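PDB 5W3X: disease resistance protein RRS1 from Arabidopsis thaliana, which binds W-box DNA elements as a transcription factor and acts as a disease resistance protein against fungal and bacterial pathogens. Local coordinates for residues I14-L19 with A52-Q57; Q27-I30 with F35-G38. All coordinates share one frame; numbering follows the deposited sequence.

How the interactions relate
Both interactions lie in the zinc-binding WRKY domain, the part of the protein that recognises DNA, and their centres are about 14 Å apart. Along the chain, interaction 2 is nested within the loop that interaction 1 closes. They meet through neighbouring strands of one antiparallel sheet: Gly38 N lies 2.9 Å from Val56 O, and Arg37 NH1 lies 2.6 Å from Gln57 OE1. Interaction 1 ties the segment leading into the sheet to strand 53-58, with the Asp18 side chain about 10 Å from the zinc ion held by Cys42, Cys50, His74 and His76. Interaction 2 pairs the ends of strands 22-28 and 37-42.

Interaction 1. Residues I14-L19 with A52-Q57; sequences IDEGDL and ATKQVQ
Glu16 and Asp18 share the ammonium of Lys54 in a three-residue salt-bridge network, which fixes the irregular segment that precedes strand 22-28 over strand 53-58 of the antiparallel sheet of the WRKY domain. The backbones stay well apart: the CA atoms of Glu16 and Val56 are 9.5 Å from each other, and those of Asp18 and Lys54 10.5 Å. The gap is spanned chiefly by Lys54. Its CG sits between the backbone N and the carbonyl carbon (chi1 76°), and from there the chain runs out fully extended, carrying NZ up to meet the two acids, which reach down from the other side. Both acids start out toward the strand at CB. Glu16 bends at its second torsion and presents OE1, 3.1 Å from Lys54 NZ. Asp18 comes somewhat closer, its OD2 lying 2.9 Å from the same Lys54 NZ and 3.6 Å from Lys54 CE. Neither bond follows the plane of its acid: NZ stands above both carboxylates, 59° out of plane for Glu16 and 71° for Asp18. Trp22, in the strand entered just after this segment, takes part as well, in a cation-pi contact with Lys54 and a weak hydrogen bond from its NE1 to Asp18 OD2. Glu16 also packs on Ile68 and Tyr70 of strand 66-71, as Lys54 does on Tyr40 and Tyr70. Two carboxylates around one lysine that is buried in the folded domain should favour its charged form, and the cation-pi contact with Trp22 may add to that. The bridge thus gives the ammonium compensating partners while securing a segment without regular secondary structure to the sheet.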
loop_
_atom_site.group_PDB
_atom_site.type_symbol
_atom_site.label_atom_id
_atom_site.label_comp_id
_atom_site.label_asym_id
_atom_site.label_seq_id
_atom_site.Cartn_x
_atom_site.Cartn_y
_atom_site.Cartn_z
ATOM N N ILE B 14 -15.801 16.995 17.990
ATOM C CA ILE B 14 -15.607 15.854 18.879
ATOM C C ILE B 14 -16.866 15.579 19.684
ATOM O O ILE B 14 -16.807 15.348 20.890
ATOM C CB ILE B 14 -14.429 16.073 19.851
ATOM N N ASP B 15 -18.007 15.610 19.009
ATOM C CA ASP B 15 -19.273 15.239 19.631
ATOM C C ASP B 15 -20.076 14.393 18.656
ATOM O O ASP B 15 -21.311 14.419 18.650
ATOM C CB ASP B 15 -20.059 16.479 20.051
ATOM C CG ASP B 15 -20.312 16.527 21.544
ATOM O OD1 ASP B 15 -19.561 15.855 22.288
ATOM O OD2 ASP B 15 -21.255 17.234 21.971
ATOM N N GLU B 16 -19.339 13.639 17.843
ATOM C CA GLU B 16 -19.899 12.807 16.794
ATOM C C GLU B 16 -21.041 11.947 17.322
ATOM O O GLU B 16 -21.009 11.471 18.460
ATOM C CB GLU B 16 -18.805 11.921 16.184
ATOM C CG GLU B 16 -18.941 11.679 14.686
ATOM C CD GLU B 16 -20.113 10.780 14.327
ATOM O OE1 GLU B 16 -20.620 10.886 13.189
ATOM O OE2 GLU B 16 -20.525 9.964 15.178
ATOM N N GLY B 17 -22.060 11.783 16.490
ATOM C CA GLY B 17 -23.199 10.949 16.809
ATOM C C GLY B 17 -23.868 10.553 15.516
ATOM O O GLY B 17 -24.029 11.380 14.625
ATOM N N ASP B 18 -24.259 9.290 15.416
ATOM C CA ASP B 18 -24.882 8.756 14.211
ATOM C C ASP B 18 -26.010 7.823 14.581
ATOM O O ASP B 18 -25.918 7.095 15.564
ATOM C CB ASP B 18 -23.868 8.000 13.352
ATOM C CG ASP B 18 -23.550 8.717 12.068
ATOM O OD1 ASP B 18 -23.906 9.907 11.956
ATOM O OD2 ASP B 18 -22.936 8.102 11.171
ATOM N N LEU B 19 -27.080 7.848 13.799
ATOM C CA LEU B 19 -28.191 6.936 14.026
ATOM C C LEU B 19 -27.851 5.547 13.483
ATOM O O LEU B 19 -28.687 4.645 13.504
ATOM C CB LEU B 19 -29.471 7.470 13.375
ATOM N N ALA B 52 -23.788 2.621 2.125
ATOM C CA ALA B 52 -23.515 3.832 2.884
ATOM C C ALA B 52 -22.091 3.850 3.445
ATOM O O ALA B 52 -21.658 2.905 4.101
ATOM C CB ALA B 52 -24.530 3.983 4.004
ATOM N N THR B 53 -21.365 4.924 3.152
ATOM C CA THR B 53 -20.029 5.141 3.696
ATOM C C THR B 53 -19.936 6.507 4.368
ATOM O O THR B 53 -20.754 7.392 4.118
ATOM C CB THR B 53 -18.956 5.059 2.607
ATOM O OG1 THR B 53 -19.168 6.120 1.675
ATOM C CG2 THR B 53 -19.044 3.735 1.868
ATOM N N LYS B 54 -18.940 6.689 5.224
ATOM C CA LYS B 54 -18.683 8.025 5.746
ATOM C C LYS B 54 -17.201 8.272 5.981
ATOM O O LYS B 54 -16.434 7.349 6.245
ATOM C CB LYS B 54 -19.493 8.279 7.025
ATOM C CG LYS B 54 -18.997 7.623 8.295
ATOM C CD LYS B 54 -19.763 8.190 9.492
ATOM C CE LYS B 54 -19.387 7.514 10.799
ATOM N NZ LYS B 54 -20.129 8.117 11.944
ATOM N N GLN B 55 -16.821 9.540 5.837
ATOM C CA GLN B 55 -15.456 10.002 6.015
ATOM C C GLN B 55 -15.419 11.054 7.101
ATOM O O GLN B 55 -16.259 11.954 7.130
ATOM C CB GLN B 55 -14.916 10.601 4.720
ATOM C CG GLN B 55 -15.824 10.385 3.534
ATOM C CD GLN B 55 -15.617 9.027 2.946
ATOM O OE1 GLN B 55 -14.482 8.573 2.834
ATOM N NE2 GLN B 55 -16.701 8.350 2.594
ATOM N N VAL B 56 -14.434 10.941 7.980
ATOM C CA VAL B 56 -14.334 11.803 9.144
ATOM C C VAL B 56 -12.943 12.406 9.232
ATOM O O VAL B 56 -11.950 11.679 9.218
ATOM C CB VAL B 56 -14.622 11.039 10.438
ATOM C CG1 VAL B 56 -14.428 11.950 11.635
ATOM C CG2 VAL B 56 -16.031 10.431 10.418
ATOM N N GLN B 57 -12.864 13.731 9.311
ATOM C CA GLN B 57 -11.569 14.392 9.410
ATOM C C GLN B 57 -11.649 15.681 10.213
ATOM O O GLN B 57 -12.417 16.580 9.871
ATOM C CB GLN B 57 -11.007 14.680 8.018
ATOM C CG GLN B 57 -9.623 15.314 8.048
ATOM C CD GLN B 57 -8.954 15.322 6.693
ATOM O OE1 GLN B 57 -9.582 15.018 5.675
ATOM N NE2 GLN B 57 -7.670 15.666 6.670
#

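Interaction 2. Residues Q27-I30 with F35-G38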
loop_
_atom_site.group_PDB
_atom_site.type_symbol
_atom_site.label_atom_id
_atom_site.label_comp_id
_atom_site.label_asym_id
_atom_site.label_seq_id
_atom_site.Cartn_x
_atom_site.Cartn_y
_atom_site.Cartn_z
ATOM N N GLN B 27 -7.752 4.610 7.387
ATOM C CA GLN B 27 -7.287 5.586 8.353
ATOM C C GLN B 27 -5.928 6.033 7.871
ATOM O O GLN B 27 -4.968 5.271 7.940
ATOM C CB GLN B 27 -7.207 4.971 9.762
ATOM C CG GLN B 27 -6.572 5.853 10.824
ATOM C CD GLN B 27 -7.582 6.699 11.575
ATOM O OE1 GLN B 27 -8.784 6.427 11.553
ATOM N NE2 GLN B 27 -7.093 7.734 12.254
ATOM N N LYS B 28 -5.845 7.245 7.337
ATOM C CA LYS B 28 -4.602 7.642 6.689
ATOM C C LYS B 28 -4.299 9.137 6.812
ATOM O O LYS B 28 -5.199 9.964 6.849
ATOM C CB LYS B 28 -4.630 7.234 5.206
ATOM C CG LYS B 28 -3.230 7.132 4.603
ATOM C CD LYS B 28 -3.188 6.554 3.204
ATOM C CE LYS B 28 -1.730 6.351 2.770
ATOM N NZ LYS B 28 -1.590 5.727 1.422
ATOM N N ASP B 29 -3.024 9.485 6.857
ATOM C CA ASP B 29 -2.654 10.891 6.783
ATOM C C ASP B 29 -2.966 11.430 5.399
ATOM O O ASP B 29 -3.015 10.674 4.422
ATOM C CB ASP B 29 -1.181 11.083 7.134
ATOM C CG ASP B 29 -0.927 11.012 8.639
ATOM O OD1 ASP B 29 -1.774 11.518 9.410
ATOM O OD2 ASP B 29 0.103 10.435 9.050
ATOM N N ILE B 30 -3.192 12.739 5.333
ATOM C CA ILE B 30 -3.632 13.399 4.117
ATOM C C ILE B 30 -2.726 14.599 3.765
ATOM O O ILE B 30 -2.322 15.364 4.649
ATOM C CB ILE B 30 -5.084 13.879 4.262
ATOM C CG1 ILE B 30 -6.009 12.688 4.514
ATOM C CG2 ILE B 30 -5.541 14.618 3.003
ATOM C CD1 ILE B 30 -6.137 11.755 3.300
ATOM N N PHE B 35 -4.227 16.547 10.408
ATOM C CA PHE B 35 -5.083 15.507 10.963
ATOM C C PHE B 35 -5.439 14.433 9.939
ATOM O O PHE B 35 -5.737 14.741 8.786
ATOM C CB PHE B 35 -6.353 16.133 11.527
ATOM C CG PHE B 35 -6.093 17.197 12.548
ATOM C CD1 PHE B 35 -5.725 16.853 13.836
ATOM C CD2 PHE B 35 -6.203 18.536 12.218
ATOM C CE1 PHE B 35 -5.478 17.828 14.789
ATOM C CE2 PHE B 35 -5.955 19.522 13.165
ATOM C CZ PHE B 35 -5.590 19.166 14.452
ATOM N N PRO B 36 -5.424 13.164 10.374
ATOM C CA PRO B 36 -5.697 12.022 9.501
ATOM C C PRO B 36 -7.171 11.908 9.156
ATOM O O PRO B 36 -8.020 12.404 9.900
ATOM C CB PRO B 36 -5.247 10.828 10.344
ATOM C CG PRO B 36 -5.485 11.269 11.735
ATOM C CD PRO B 36 -5.149 12.741 11.756
ATOM N N ARG B 37 -7.466 11.268 8.031
ATOM C CA ARG B 37 -8.841 10.986 7.651
ATOM C C ARG B 37 -9.214 9.537 7.956
ATOM O O ARG B 37 -8.442 8.608 7.682
ATOM C CB ARG B 37 -9.055 11.284 6.169
ATOM C CG ARG B 37 -10.456 10.982 5.666
ATOM C CD ARG B 37 -10.613 11.497 4.244
ATOM N NE ARG B 37 -10.160 12.880 4.155
ATOM C CZ ARG B 37 -9.863 13.499 3.018
ATOM N NH1 ARG B 37 -9.455 14.760 3.043
ATOM N NH2 ARG B 37 -9.954 12.853 1.859
ATOM N N GLY B 38 -10.391 9.358 8.543
ATOM C CA GLY B 38 -10.927 8.039 8.823
ATOM C C GLY B 38 -12.039 7.671 7.850
ATOM O O GLY B 38 -12.892 8.502 7.523
#
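Ile30 turns CG1 away from its carbonyl carbon (chi1 -61°), and Arg37, extended as far as CD, bends at its third torsion (-50°); together these bring a face of the guanidinium under the end of Ile30. Ile30 CG1 packs 3.7 Å from Arg37 CB, and Ile30 CD1 is centred over one face of the guanidinium, 4.1 Å from Arg37 CZ. Held against this apolar branch, the guanidinium gives its NH1 to Gln57 OE1 on the next strand. Beneath the side chains, Lys28 and Arg37 form an antiparallel hydrogen-bonded pair: Lys28 N reaches Arg37 O at 3.0 Å, and Arg37 N reaches Lys28 O at 2.9 Å. Gln27 faces Gly38 in the adjoining non-hydrogen-bonded pair, where Gln27 CA makes a CA-H...O contact with Arg37 O at 3.3 Å. A bend at the second torsion of Gln27 (92°) sets its amide alongside Pro36, with NE2 3.9 Å from Pro36 CG, while OE1 accepts a hydrogen bond from Lys24. Asp29 flanks the same ring, its OD1 lying 3.7 Å from Pro36 CB. Another protein's chain engages this end of the hairpin, its basic side chain salt-bridged to Asp29 OD2 and a polar one hydrogen-bonded to Lys28 NZ. The antiparallel pairing of strands 22-28 and 37-42 makes this the beta hairpin of the WRKY fold, whose first strand carries the WRKYGQK signature that Gln27 and Lys28 complete.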